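Local coordinates for protein ATP-dependent helicase FUN30 (Saccharomyces cerevisiae S288c, PDB 5GN1) that remodels nucleosomes by hydrolysing ATP and promotes DNA end resection at double-strand breaks, this chain being the C-terminal part of its ATPase domain, at residues 75-78 with 79-83; 161-164 with 165-169; 194-197 with 198-202; 234-238 with 239-243; 288-291 with 292-295. One frame throughout, in Å; residues are numbered along the deposited sequence.

Interaction 1 (75-78 with 79-83); sequences EHKR and MIKDG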
loop_
_atom_site.group_PDB
_atom_site.type_symbol
_atom_site.label_atom_id
_atom_site.label_comp_id
_atom_site.label_asym_id
_atom_site.label_seq_id
_atom_site.Cartn_x
_atom_site.Cartn_y
_atom_site.Cartn_z
ATOM N N GLU A 75 14.259 -2.077 20.274
ATOM C CA GLU A 75 14.470 -1.031 21.273
ATOM C C GLU A 75 13.182 -0.711 22.015
ATOM O O GLU A 75 13.203 -0.456 23.225
ATOM C CB GLU A 75 15.036 0.221 20.605
ATOM C CG GLU A 75 16.406 -0.002 20.011
ATOM C CD GLU A 75 16.800 1.075 19.037
ATOM O OE1 GLU A 75 15.967 1.963 18.744
ATOM O OE2 GLU A 75 17.951 1.031 18.558
ATOM N N HIS A 76 12.046 -0.731 21.302
ATOM C CA HIS A 76 10.752 -0.476 21.932
ATOM C C HIS A 76 10.362 -1.617 22.860
ATOM O O HIS A 76 9.915 -1.388 23.989
ATOM C CB HIS A 76 9.682 -0.242 20.847
ATOM C CG HIS A 76 8.280 -0.121 21.369
ATOM N ND1 HIS A 76 7.328 -1.096 21.172
ATOM C CD2 HIS A 76 7.657 0.876 22.049
ATOM C CE1 HIS A 76 6.186 -0.722 21.724
ATOM N NE2 HIS A 76 6.357 0.474 22.259
ATOM N N LYS A 77 10.543 -2.833 22.409
ATOM C CA LYS A 77 10.153 -3.972 23.205
ATOM C C LYS A 77 10.991 -4.184 24.465
ATOM O O LYS A 77 10.522 -4.695 25.437
ATOM C CB LYS A 77 10.081 -5.196 22.337
ATOM C CG LYS A 77 9.428 -6.373 22.986
ATOM C CD LYS A 77 7.948 -6.207 23.117
ATOM C CE LYS A 77 7.409 -7.358 23.913
ATOM N NZ LYS A 77 5.998 -7.225 24.250
ATOM N N ARG A 78 12.220 -3.757 24.433
ATOM C CA ARG A 78 13.060 -3.879 25.618
ATOM C C ARG A 78 12.723 -2.802 26.644
ATOM O O ARG A 78 12.731 -3.072 27.851
ATOM C CB ARG A 78 14.536 -3.819 25.224
ATOM C CG ARG A 78 15.013 -5.084 24.498
ATOM C CD ARG A 78 16.526 -5.175 24.479
ATOM N NE ARG A 78 17.127 -4.043 23.781
ATOM C CZ ARG A 78 17.567 -4.081 22.527
ATOM N NH1 ARG A 78 17.497 -5.210 21.826
ATOM N NH2 ARG A 78 18.093 -2.991 21.983
ATOM N N MET A 79 12.446 -1.578 26.179
ATOM C CA MET A 79 11.832 -0.566 27.037
ATOM C C MET A 79 10.562 -1.096 27.684
ATOM O O MET A 79 10.431 -1.098 28.911
ATOM C CB MET A 79 11.533 0.698 26.230
ATOM C CG MET A 79 10.616 1.695 26.929
ATOM S SD MET A 79 10.578 3.217 25.987
ATOM C CE MET A 79 9.383 2.795 24.696
ATOM N N ILE A 80 9.631 -1.598 26.870
ATOM C CA ILE A 80 8.334 -2.069 27.356
ATOM C C ILE A 80 8.463 -3.109 28.450
ATOM O O ILE A 80 7.561 -3.260 29.290
ATOM C CB ILE A 80 7.512 -2.586 26.151
ATOM C CG1 ILE A 80 6.866 -1.404 25.448
ATOM C CG2 ILE A 80 6.442 -3.574 26.563
ATOM C CD1 ILE A 80 5.899 -0.665 26.332
ATOM N N LYS A 81 9.559 -3.850 28.467
ATOM C CA LYS A 81 9.698 -4.861 29.506
ATOM C C LYS A 81 10.805 -4.812 30.491
ATOM O O LYS A 81 10.786 -5.527 31.441
ATOM C CB LYS A 81 9.578 -6.272 28.800
ATOM C CG LYS A 81 8.269 -6.516 28.053
ATOM C CD LYS A 81 7.120 -6.392 29.023
ATOM C CE LYS A 81 7.117 -7.562 29.999
ATOM N NZ LYS A 81 5.950 -7.671 30.919
ATOM N N ASP A 82 11.761 -3.929 30.282
ATOM C CA ASP A 82 12.856 -3.760 31.223
ATOM C C ASP A 82 13.220 -2.308 31.505
ATOM O O ASP A 82 13.954 -2.060 32.464
ATOM C CB ASP A 82 14.120 -4.478 30.712
ATOM C CG ASP A 82 13.814 -5.821 30.032
ATOM O OD1 ASP A 82 13.053 -6.643 30.609
ATOM O OD2 ASP A 82 14.342 -6.073 28.928
ATOM N N GLY A 83 12.762 -1.353 30.705
ATOM C CA GLY A 83 13.166 0.024 30.884
ATOM C C GLY A 83 14.470 0.388 30.223
ATOM O O GLY A 83 15.001 1.471 30.498
#
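With chi1 at 174°, His76 swings its ring along the helix beside its own carbonyl carbon, and Ile80, one turn on, lays its CG1 branch over one face of that ring. The two side chains run side by side in the same direction. Ile80 CG1 sits 4.0 Å from the centroid of the His76 ring, a CH-pi contact displaced toward the NE2 and CE1 rim. Met79 reaches the ring obliquely with its methyl: CE is 3.7 Å from His76 CD2, after a final bend of the thioether chain. A flat imidazole suits this place, because aliphatic groups can lie against it while ND1 bonds to Glu352. The backbone beneath is regular at first, with Ile80 N donating to His76 O at 2.9 Å. The ending is shared: Arg78 O takes Asp82 N at 2.8 Å and weak bonds from Lys81 N and Gly83 N. Gly83 has positive phi, where a side chain would crowd the preceding carbonyl oxygen. This is near the C-terminal end of helix 60-82; helix 345-359 flanks it, supplying Glu352 to His76, Asp353 to a salt bridge with Lys77, and Tyr356 against Lys77 and Arg78.

Interaction 2 (161-164 with 165-169); sequences HKLC and CNFPN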
loop_
_atom_site.group_PDB
_atom_site.type_symbol
_atom_site.label_atom_id
_atom_site.label_comp_id
_atom_site.label_asym_id
_atom_site.label_seq_id
_atom_site.Cartn_x
_atom_site.Cartn_y
_atom_site.Cartn_z
ATOM N N HIS A 161 7.269 13.089 -4.380
ATOM C CA HIS A 161 7.244 13.029 -5.834
ATOM C C HIS A 161 5.986 13.685 -6.398
ATOM O O HIS A 161 6.059 14.483 -7.343
ATOM C CB HIS A 161 7.345 11.585 -6.312
ATOM C CG HIS A 161 7.095 11.442 -7.779
ATOM N ND1 HIS A 161 7.962 11.944 -8.728
ATOM C CD2 HIS A 161 6.050 10.915 -8.462
ATOM C CE1 HIS A 161 7.480 11.699 -9.932
ATOM N NE2 HIS A 161 6.319 11.081 -9.799
ATOM N N LYS A 162 4.813 13.355 -5.842
ATOM C CA LYS A 162 3.591 13.975 -6.353
ATOM C C LYS A 162 3.568 15.475 -6.071
ATOM O O LYS A 162 3.073 16.246 -6.895
ATOM C CB LYS A 162 2.351 13.294 -5.772
ATOM C CG LYS A 162 2.179 11.834 -6.206
ATOM C CD LYS A 162 2.130 11.664 -7.731
ATOM C CE LYS A 162 0.789 12.095 -8.309
ATOM N NZ LYS A 162 0.693 11.846 -9.775
ATOM N N LEU A 163 4.120 15.916 -4.938
ATOM C CA LEU A 163 4.232 17.353 -4.695
ATOM C C LEU A 163 5.071 18.040 -5.773
ATOM O O LEU A 163 4.764 19.166 -6.192
ATOM C CB LEU A 163 4.833 17.613 -3.318
ATOM C CG LEU A 163 4.959 19.078 -2.881
ATOM C CD1 LEU A 163 3.593 19.706 -2.672
ATOM C CD2 LEU A 163 5.817 19.205 -1.635
ATOM N N CYS A 164 6.142 17.382 -6.227
ATOM C CA CYS A 164 6.960 17.952 -7.292
ATOM C C CYS A 164 6.227 17.914 -8.627
ATOM O O CYS A 164 6.446 18.781 -9.480
ATOM C CB CYS A 164 8.303 17.214 -7.395
ATOM S SG CYS A 164 9.296 17.181 -5.915
ATOM N N CYS A 165 5.347 16.934 -8.829
ATOM C CA CYS A 165 4.579 16.876 -10.065
ATOM C C CYS A 165 3.407 17.847 -10.086
ATOM O O CYS A 165 2.816 18.047 -11.155
ATOM C CB CYS A 165 4.059 15.462 -10.318
ATOM S SG CYS A 165 5.338 14.243 -10.729
ATOM N N ASN A 166 3.057 18.447 -8.940
ATOM C CA ASN A 166 1.975 19.424 -8.866
ATOM C C ASN A 166 2.470 20.864 -8.822
ATOM O O ASN A 166 1.699 21.779 -9.128
ATOM C CB ASN A 166 1.098 19.149 -7.634
ATOM C CG ASN A 166 -0.225 19.893 -7.678
ATOM O OD1 ASN A 166 -1.210 19.399 -8.228
ATOM N ND2 ASN A 166 -0.255 21.084 -7.089
ATOM N N PHE A 167 3.729 21.089 -8.452
ATOM C CA PHE A 167 4.357 22.408 -8.490
ATOM C C PHE A 167 5.620 22.348 -9.353
ATOM O O PHE A 167 6.734 22.590 -8.865
ATOM C CB PHE A 167 4.691 22.887 -7.080
ATOM C CG PHE A 167 3.483 23.148 -6.203
ATOM C CD1 PHE A 167 2.650 22.114 -5.799
ATOM C CD2 PHE A 167 3.210 24.432 -5.745
ATOM C CE1 PHE A 167 1.554 22.361 -4.979
ATOM C CE2 PHE A 167 2.118 24.683 -4.924
ATOM C CZ PHE A 167 1.291 23.644 -4.543
ATOM N N PRO A 168 5.479 22.029 -10.649
ATOM C CA PRO A 168 6.682 21.752 -11.462
ATOM C C PRO A 168 7.676 22.902 -11.505
ATOM O O PRO A 168 8.878 22.682 -11.293
ATOM C CB PRO A 168 6.100 21.445 -12.852
ATOM C CG PRO A 168 4.690 21.063 -12.606
ATOM C CD PRO A 168 4.247 21.890 -11.443
ATOM N N ASN A 169 7.200 24.131 -11.736
ATOM C CA ASN A 169 8.085 25.260 -12.004
ATOM C C ASN A 169 9.121 25.462 -10.911
ATOM O O ASN A 169 10.167 26.064 -11.170
ATOM C CB ASN A 169 7.265 26.540 -12.195
ATOM C CG ASN A 169 5.983 26.309 -12.992
ATOM O OD1 ASN A 169 4.920 26.868 -12.666
ATOM N ND2 ASN A 169 6.072 25.473 -14.040
#
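His161 and Cys165 meet one turn apart at the C-terminal end of helix 157-166, where the chain breaks from one helix and almost at once begins another, 168-171. The Cys165 sulfur lies over a face of the imidazole, 3.7 Å from the centroid of the His161 ring and 30° off its normal. It leans toward the far rim, so that SG is 3.4 Å from both CE1 and NE2 of His161. With chi1 at 170° the His161 ring stands beside its own carbonyl carbon, on the side toward the next turn, which brings it beneath the sulfur. Cysteine suits the site because its sulfur is large and polarisable yet carried on a short arm. A hydrogen bond between His161 ND1 and the backbone N of Leu176 helps set the ring's rotation.

The helix end itself is weakly bonded. Cys165 N still donates to His161 O at 3.0 Å, but Asn166 N divides itself between Lys162 O and Leu163 O, both weakly. Phe167 holds the N-cap position of helix 168-171, and its N closes on Leu163 O at 3.1 Å. Proline follows naturally in the first turn of the new helix, where a backbone N-H has no earlier helical carbonyl to seek; Pro168 CA also makes a C-H...O contact with Cys164 O, an oxygen that receives Gln175 NE2 as well. On the other flank Leu163 turns one methyl, CD1, to the Phe167 ring, 4.1 Å from its CD1, while Leu163 O lies at the ring edge. Phe167 also touches Ile133 of helix 123-133.

Interaction 3 (194-197 with 198-202); sequences LKTI and IVDKQ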
loop_
_atom_site.group_PDB
_atom_site.type_symbol
_atom_site.label_atom_id
_atom_site.label_comp_id
_atom_site.label_asym_id
_atom_site.label_seq_id
_atom_site.Cartn_x
_atom_site.Cartn_y
_atom_site.Cartn_z
ATOM N N LEU A 194 0.678 -10.143 -13.960
ATOM C CA LEU A 194 -0.099 -9.368 -14.925
ATOM C C LEU A 194 0.203 -9.794 -16.363
ATOM O O LEU A 194 -0.700 -9.835 -17.208
ATOM C CB LEU A 194 0.168 -7.873 -14.740
ATOM C CG LEU A 194 -0.405 -7.245 -13.457
ATOM C CD1 LEU A 194 -0.105 -5.770 -13.433
ATOM C CD2 LEU A 194 -1.901 -7.500 -13.323
ATOM N N LYS A 195 1.469 -10.101 -16.665
ATOM C CA LYS A 195 1.804 -10.564 -18.008
ATOM C C LYS A 195 1.081 -11.867 -18.344
ATOM O O LYS A 195 0.544 -12.024 -19.447
ATOM C CB LYS A 195 3.317 -10.728 -18.158
ATOM C CG LYS A 195 3.709 -10.944 -19.621
ATOM C CD LYS A 195 5.077 -11.560 -19.809
ATOM C CE LYS A 195 5.181 -12.224 -21.188
ATOM N NZ LYS A 195 4.278 -13.412 -21.327
ATOM N N THR A 196 1.044 -12.808 -17.404
ATOM C CA THR A 196 0.287 -14.036 -17.621
ATOM C C THR A 196 -1.186 -13.741 -17.896
ATOM O O THR A 196 -1.755 -14.242 -18.870
ATOM C CB THR A 196 0.425 -14.955 -16.409
ATOM O OG1 THR A 196 1.799 -15.333 -16.254
ATOM C CG2 THR A 196 -0.429 -16.190 -16.596
ATOM N N ILE A 197 -1.820 -12.930 -17.042
ATOM C CA ILE A 197 -3.262 -12.696 -17.143
ATOM C C ILE A 197 -3.595 -11.940 -18.420
ATOM O O ILE A 197 -4.539 -12.284 -19.149
ATOM C CB ILE A 197 -3.760 -11.917 -15.907
ATOM C CG1 ILE A 197 -3.668 -12.763 -14.640
ATOM C CG2 ILE A 197 -5.186 -11.378 -16.123
ATOM C CD1 ILE A 197 -3.889 -11.940 -13.376
ATOM N N ILE A 198 -2.844 -10.884 -18.700
ATOM C CA ILE A 198 -3.237 -9.923 -19.724
ATOM C C ILE A 198 -2.680 -10.300 -21.091
ATOM O O ILE A 198 -3.396 -10.253 -22.093
ATOM C CB ILE A 198 -2.811 -8.500 -19.305
ATOM C CG1 ILE A 198 -3.515 -8.101 -18.007
ATOM C CG2 ILE A 198 -3.157 -7.489 -20.397
ATOM C CD1 ILE A 198 -2.959 -6.834 -17.384
ATOM N N VAL A 199 -1.411 -10.697 -21.163
ATOM C CA VAL A 199 -0.816 -11.032 -22.452
ATOM C C VAL A 199 -1.105 -12.481 -22.824
ATOM O O VAL A 199 -1.583 -12.763 -23.925
ATOM C CB VAL A 199 0.696 -10.739 -22.438
ATOM C CG1 VAL A 199 1.287 -10.901 -23.836
ATOM C CG2 VAL A 199 0.955 -9.334 -21.926
ATOM N N ASP A 200 -0.851 -13.421 -21.908
ATOM C CA ASP A 200 -0.994 -14.836 -22.248
ATOM C C ASP A 200 -2.450 -15.305 -22.190
ATOM O O ASP A 200 -2.911 -16.018 -23.086
ATOM C CB ASP A 200 -0.117 -15.683 -21.328
ATOM C CG ASP A 200 1.358 -15.336 -21.446
ATOM O OD1 ASP A 200 1.749 -14.712 -22.455
ATOM O OD2 ASP A 200 2.132 -15.697 -20.532
ATOM N N LYS A 201 -3.193 -14.925 -21.152
ATOM C CA LYS A 201 -4.581 -15.342 -21.012
ATOM C C LYS A 201 -5.567 -14.390 -21.669
ATOM O O LYS A 201 -6.716 -14.773 -21.875
ATOM C CB LYS A 201 -4.949 -15.503 -19.525
ATOM C CG LYS A 201 -4.253 -16.642 -18.819
ATOM C CD LYS A 201 -4.713 -16.747 -17.366
ATOM C CE LYS A 201 -4.032 -17.909 -16.652
ATOM N NZ LYS A 201 -4.504 -18.042 -15.248
ATOM N N GLN A 202 -5.163 -13.184 -21.993
ATOM C CA GLN A 202 -6.048 -12.176 -22.563
ATOM C C GLN A 202 -7.284 -11.941 -21.704
ATOM O O GLN A 202 -8.360 -11.843 -22.185
ATOM C CB GLN A 202 -6.461 -12.497 -23.995
ATOM C CG GLN A 202 -5.331 -12.712 -24.939
ATOM C CD GLN A 202 -4.760 -11.411 -25.382
ATOM O OE1 GLN A 202 -5.452 -10.602 -25.944
ATOM N NE2 GLN A 202 -3.509 -11.203 -25.130
HETATM O O HOH W 1 3.157 -17.122 -17.771
#
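Helix 185-200 widens into pi-type turns as it ends, so Lys195 and Thr196 meet residues five positions on instead of four alone. Ile198 N bonds normally to Leu194 O at 2.8 Å. Lys195 O then accepts two donors, Val199 N at 2.9 Å and Asp200 N at 3.2 Å. Lys201 N completes the widening by reaching Thr196 O at 2.8 Å. Gln202 leaves the helix with positive phi and turns its amide back, NE2 donating within the amide plane to Val199 O at 2.8 Å.

Lys195 extends from its backbone with CG beside the carbonyl carbon, passes its CG methylene by Val199 CG2, and bends only at the last bond (chi4 -66°). That bend brings NZ close to both carboxylate oxygens of Asp200, 3.1 Å from OD1 and 3.2 Å from OD2, a salt bridge whose weak hydrogen bond goes to OD1. OD2 also takes a long bond from a water that is bonded to Thr196 OG1, at 2.7 Å. Thr196 and Lys201 run alongside each other, methyl CG2 by CE. The opposite chemistry occupies the inward side: Leu194, Ile197 and Ile198 rest on sheet residues Val205, Ile256, Ile277 and Asn275, as expected of a helix lining a RecA-like sheet.

A carboxylate is usually disfavoured at the C-terminal end of a helix, the negative end of the helix dipole; the ammonium of Lys195 probably offsets the charge of Asp200. The bridge is exposed and its carboxylate shared with water, so it is probably a modest one.

Interaction 4 (234-238 with 239-243); sequences GSTQV and NDRQL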
loop_
_atom_site.group_PDB
_atom_site.type_symbol
_atom_site.label_atom_id
_atom_site.label_comp_id
_atom_site.label_asym_id
_atom_site.label_seq_id
_atom_site.Cartn_x
_atom_site.Cartn_y
_atom_site.Cartn_z
ATOM N N GLY A 234 -12.701 4.473 -1.853
ATOM C CA GLY A 234 -13.685 5.092 -0.981
ATOM C C GLY A 234 -13.865 6.581 -1.191
ATOM O O GLY A 234 -14.845 7.147 -0.693
ATOM N N SER A 235 -12.939 7.235 -1.894
ATOM C CA SER A 235 -13.109 8.649 -2.205
ATOM C C SER A 235 -13.931 8.886 -3.471
ATOM O O SER A 235 -14.430 9.995 -3.662
ATOM C CB SER A 235 -11.746 9.333 -2.343
ATOM O OG SER A 235 -11.232 9.201 -3.651
ATOM N N THR A 236 -14.075 7.877 -4.333
ATOM C CA THR A 236 -14.915 8.004 -5.521
ATOM C C THR A 236 -16.335 8.393 -5.130
ATOM O O THR A 236 -16.971 7.716 -4.313
ATOM C CB THR A 236 -14.936 6.673 -6.287
ATOM O OG1 THR A 236 -13.600 6.282 -6.600
ATOM C CG2 THR A 236 -15.718 6.804 -7.586
ATOM N N GLN A 237 -16.830 9.485 -5.717
ATOM C CA GLN A 237 -18.230 9.871 -5.557
ATOM C C GLN A 237 -19.140 8.716 -5.948
ATOM O O GLN A 237 -18.928 8.075 -6.982
ATOM C CB GLN A 237 -18.540 11.098 -6.419
ATOM C CG GLN A 237 -17.748 12.337 -6.055
ATOM C CD GLN A 237 -17.933 12.719 -4.601
ATOM O OE1 GLN A 237 -16.984 12.701 -3.819
ATOM N NE2 GLN A 237 -19.163 13.032 -4.225
ATOM N N VAL A 238 -20.145 8.446 -5.102
ATOM C CA VAL A 238 -21.022 7.291 -5.302
ATOM C C VAL A 238 -21.636 7.307 -6.694
ATOM O O VAL A 238 -21.693 6.272 -7.370
ATOM C CB VAL A 238 -22.115 7.235 -4.217
ATOM C CG1 VAL A 238 -23.147 6.160 -4.554
ATOM C CG2 VAL A 238 -21.504 6.950 -2.860
ATOM N N ASN A 239 -22.100 8.477 -7.149
ATOM C CA ASN A 239 -22.705 8.543 -8.478
ATOM C C ASN A 239 -21.679 8.236 -9.566
ATOM O O ASN A 239 -21.995 7.540 -10.544
ATOM C CB ASN A 239 -23.357 9.914 -8.712
ATOM C CG ASN A 239 -24.791 9.992 -8.170
ATOM O OD1 ASN A 239 -25.443 8.970 -7.918
ATOM N ND2 ASN A 239 -25.288 11.216 -8.002
ATOM N N ASP A 240 -20.433 8.696 -9.388
ATOM C CA ASP A 240 -19.380 8.504 -10.389
ATOM C C ASP A 240 -18.937 7.050 -10.547
ATOM O O ASP A 240 -18.167 6.757 -11.470
ATOM C CB ASP A 240 -18.140 9.337 -10.052
ATOM C CG ASP A 240 -18.399 10.822 -10.093
ATOM O OD1 ASP A 240 -19.511 11.225 -10.506
ATOM O OD2 ASP A 240 -17.485 11.585 -9.709
ATOM N N ARG A 241 -19.368 6.147 -9.668
ATOM C CA ARG A 241 -18.939 4.759 -9.775
ATOM C C ARG A 241 -19.378 4.132 -11.093
ATOM O O ARG A 241 -18.623 3.362 -11.699
ATOM C CB ARG A 241 -19.479 3.954 -8.601
ATOM C CG ARG A 241 -18.870 4.382 -7.285
ATOM C CD ARG A 241 -19.508 3.652 -6.163
ATOM N NE ARG A 241 -18.946 4.041 -4.881
ATOM C CZ ARG A 241 -19.471 3.678 -3.718
ATOM N NH1 ARG A 241 -20.567 2.927 -3.701
ATOM N NH2 ARG A 241 -18.915 4.078 -2.581
ATOM N N GLN A 242 -20.586 4.467 -11.561
ATOM C CA GLN A 242 -21.163 3.769 -12.702
ATOM C C GLN A 242 -20.368 4.021 -13.975
ATOM O O GLN A 242 -20.113 3.093 -14.745
ATOM C CB GLN A 242 -22.621 4.185 -12.886
ATOM C CG GLN A 242 -23.314 3.377 -13.965
ATOM C CD GLN A 242 -23.275 1.894 -13.650
ATOM O OE1 GLN A 242 -22.612 1.117 -14.342
ATOM N NE2 GLN A 242 -23.977 1.494 -12.595
ATOM N N LEU A 243 -19.984 5.271 -14.234
ATOM C CA LEU A 243 -19.215 5.556 -15.443
ATOM C C LEU A 243 -17.937 4.727 -15.495
ATOM O O LEU A 243 -17.551 4.233 -16.564
ATOM C CB LEU A 243 -18.871 7.046 -15.533
ATOM C CG LEU A 243 -18.110 7.510 -16.790
ATOM C CD1 LEU A 243 -19.064 7.892 -17.935
ATOM C CD2 LEU A 243 -17.165 8.668 -16.469
HETATM O O HOH W 2 -16.730 5.310 -3.508
HETATM O O HOH W 3 -15.417 10.759 -7.748
#
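Val238 and Arg241 are the ends of a type I beta turn that leads from the loop after strand 229-232 into helix 241-250, in the C-terminal RecA-like lobe of this SNF2-family ATPase; the loop carries the Asp-Gly-Ser-Thr sequence familiar from these enzymes. Arg241 N donates to Val238 O at 3.3 Å, closing the turn.

From there Arg241 runs back over the turn. CG lies beside its backbone N (chi1 -67°), and the chain stays extended as far as NE, so its methylenes pass across Val238 O and its guanidinium arrives beneath the valine. Val238 CG2 covers one face near the rim, 3.9 Å from both CZ and NH2 of Arg241. With CG1 of Val238 anti to the backbone N (chi1 171°), CG2 falls beside that N and over the guanidinium; a beta-branched residue can offer one methyl to it and keep the other away. Phe266 adds a cation-pi contact to the same guanidinium, whose edge is met in plane by a water. That water accepts from Arg241 NH2 at 2.7 Å and donates to Thr236 O, tying the arginine to the loop before the turn.

Thr236 faces the turn with its methyl, CG2 being 4.0 Å from Arg241 CG, while OG1 bonds to Asp233 N; the two branches thus divide apolar and polar work. Gln237 and Asp240 lie alongside, pointing the same way, with Gln237 CB 3.5 Å from Asp240 OD2; the planes of their amide and carboxylate are 72° apart. A second water spans this side, accepting from Gln237 N at 2.8 Å and donating to Asp240 OD2 at 3.0 Å.

Interaction 5 (288-291 with 292-295); sequences DRQA and ADRA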
loop_
_atom_site.group_PDB
_atom_site.type_symbol
_atom_site.label_atom_id
_atom_site.label_comp_id
_atom_site.label_asym_id
_atom_site.label_seq_id
_atom_site.Cartn_x
_atom_site.Cartn_y
_atom_site.Cartn_z
ATOM N N ASP A 288 -11.339 -9.717 2.274
ATOM C CA ASP A 288 -10.736 -10.162 1.022
ATOM C C ASP A 288 -11.643 -11.118 0.259
ATOM O O ASP A 288 -11.531 -11.219 -0.970
ATOM C CB ASP A 288 -9.385 -10.827 1.278
ATOM C CG ASP A 288 -8.331 -9.844 1.763
ATOM O OD1 ASP A 288 -8.532 -8.623 1.588
ATOM O OD2 ASP A 288 -7.304 -10.299 2.329
ATOM N N ARG A 289 -12.564 -11.760 0.962
ATOM C CA ARG A 289 -13.538 -12.617 0.323
ATOM C C ARG A 289 -14.568 -11.704 -0.346
ATOM O O ARG A 289 -14.935 -11.925 -1.457
ATOM C CB ARG A 289 -14.172 -13.601 1.299
ATOM C CG ARG A 289 -13.267 -14.770 1.654
ATOM C CD ARG A 289 -13.760 -15.673 2.785
ATOM N NE ARG A 289 -12.629 -16.348 3.422
ATOM C CZ ARG A 289 -12.706 -17.208 4.430
ATOM N NH1 ARG A 289 -13.866 -17.541 4.945
ATOM N NH2 ARG A 289 -11.606 -17.720 4.929
ATOM N N GLN A 290 -15.003 -10.681 0.348
ATOM C CA GLN A 290 -15.927 -9.698 -0.212
ATOM C C GLN A 290 -15.349 -9.036 -1.457
ATOM O O GLN A 290 -16.065 -8.828 -2.440
ATOM C CB GLN A 290 -16.274 -8.634 0.830
ATOM C CG GLN A 290 -17.379 -9.047 1.798
ATOM C CD GLN A 290 -18.727 -9.152 1.110
ATOM O OE1 GLN A 290 -18.998 -10.109 0.380
ATOM N NE2 GLN A 290 -19.570 -8.153 1.320
ATOM N N ALA A 291 -14.064 -8.677 -1.420
ATOM C CA ALA A 291 -13.396 -8.126 -2.592
ATOM C C ALA A 291 -13.402 -9.121 -3.747
ATOM O O ALA A 291 -13.785 -8.781 -4.870
ATOM C CB ALA A 291 -11.966 -7.718 -2.224
ATOM N N ALA A 292 -13.000 -10.366 -3.484
ATOM C CA ALA A 292 -12.983 -11.378 -4.534
ATOM C C ALA A 292 -14.372 -11.623 -5.115
ATOM O O ALA A 292 -14.504 -11.890 -6.318
ATOM C CB ALA A 292 -12.383 -12.678 -3.996
ATOM N N ASP A 293 -15.417 -11.505 -4.301
ATOM C CA ASP A 293 -16.779 -11.699 -4.784
ATOM C C ASP A 293 -17.304 -10.539 -5.632
ATOM O O ASP A 293 -18.457 -10.600 -6.068
ATOM C CB ASP A 293 -17.731 -11.944 -3.609
ATOM C CG ASP A 293 -17.511 -13.302 -2.946
ATOM O OD1 ASP A 293 -16.773 -14.153 -3.503
ATOM O OD2 ASP A 293 -18.101 -13.526 -1.866
ATOM N N ARG A 294 -16.523 -9.475 -5.870
ATOM C CA ARG A 294 -16.915 -8.530 -6.919
ATOM C C ARG A 294 -16.855 -9.201 -8.286
ATOM O O ARG A 294 -17.635 -8.863 -9.180
ATOM C CB ARG A 294 -16.024 -7.275 -6.911
ATOM C CG ARG A 294 -16.026 -6.451 -5.607
ATOM C CD ARG A 294 -17.436 -6.223 -5.075
ATOM N NE ARG A 294 -17.811 -7.247 -4.101
ATOM C CZ ARG A 294 -19.059 -7.523 -3.751
ATOM N NH1 ARG A 294 -20.066 -6.869 -4.328
ATOM N NH2 ARG A 294 -19.301 -8.464 -2.843
ATOM N N ALA A 295 -15.957 -10.168 -8.448
ATOM C CA ALA A 295 -15.810 -10.977 -9.648
ATOM C C ALA A 295 -16.522 -12.318 -9.541
ATOM O O ALA A 295 -17.162 -12.761 -10.505
ATOM C CB ALA A 295 -14.321 -11.221 -9.934
#
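Arg294 clasps the carbonyl oxygen of Gln290 from the side with two nitrogens at once. NE is the closer donor, 2.9 Å from Gln290 O with an N-H...O angle of 163°; NH2 reaches the same oxygen at 3.3 Å. The acceptor lies in the guanidinium plane at its edge, which fits a group with two parallel N-H bonds on that side. Bends at chi2 and chi3 fold the chain back over the helix end to make this grip (chi3 93°), and the third nitrogen, NH1, bonds to Ile268 O.

Around this, the backbone closes helix 285-292. Ala292 N donates to Asp288 O at 3.0 Å and Asp293 N to Arg289 O at 2.9 Å. Arg294 N donates to Ala291 O at 3.0 Å, so one residue supplies three donors to two successive carbonyls. The Gln290 amide bends toward the guanidinium, OE1 3.6 Å from Arg294 NH2, with the two planes 78° apart.

Farther out the side chains are small. Ala291 meets Phe208, Ala295 meets Leu206 and Val276, and alanine methyls let the helix end settle close on the sheet. Asp288 bonds through OD2 to Ser282 N.

The Gln-Ala-Ala-Asp-Arg-Ala sequence is that of helicase motif VI, whose arginines in related ATPases face the nucleotide cleft between the lobes. In this chain the guanidinium of Arg294 is bound to main-chain oxygens, joining Gln290 O at the helix end to Ile268 O beyond it; the buried charge is thereby met by carbonyls.

Interactions 3 and 5 pack on the parallel sheet of the C-terminal RecA-like lobe, and interaction 4 follows its edge strand 229-232. Interactions 4 and 5 are the closest pair, their nearest atoms about 10 Å apart; interaction 3 comes within about 11 Å of interaction 5. Interaction 5 carries motif VI, the part expected by family resemblance to face the ATP cleft. Interactions 1 and 2 lie on helices 60-82 and 157-166, away from this lobe's sheet. Interaction 1 sits some 49 Å, centre to centre, from interaction 3, on the opposite side of the chain's centre. Interaction 2 approaches interaction 4 to about 13 Å at the nearest atoms.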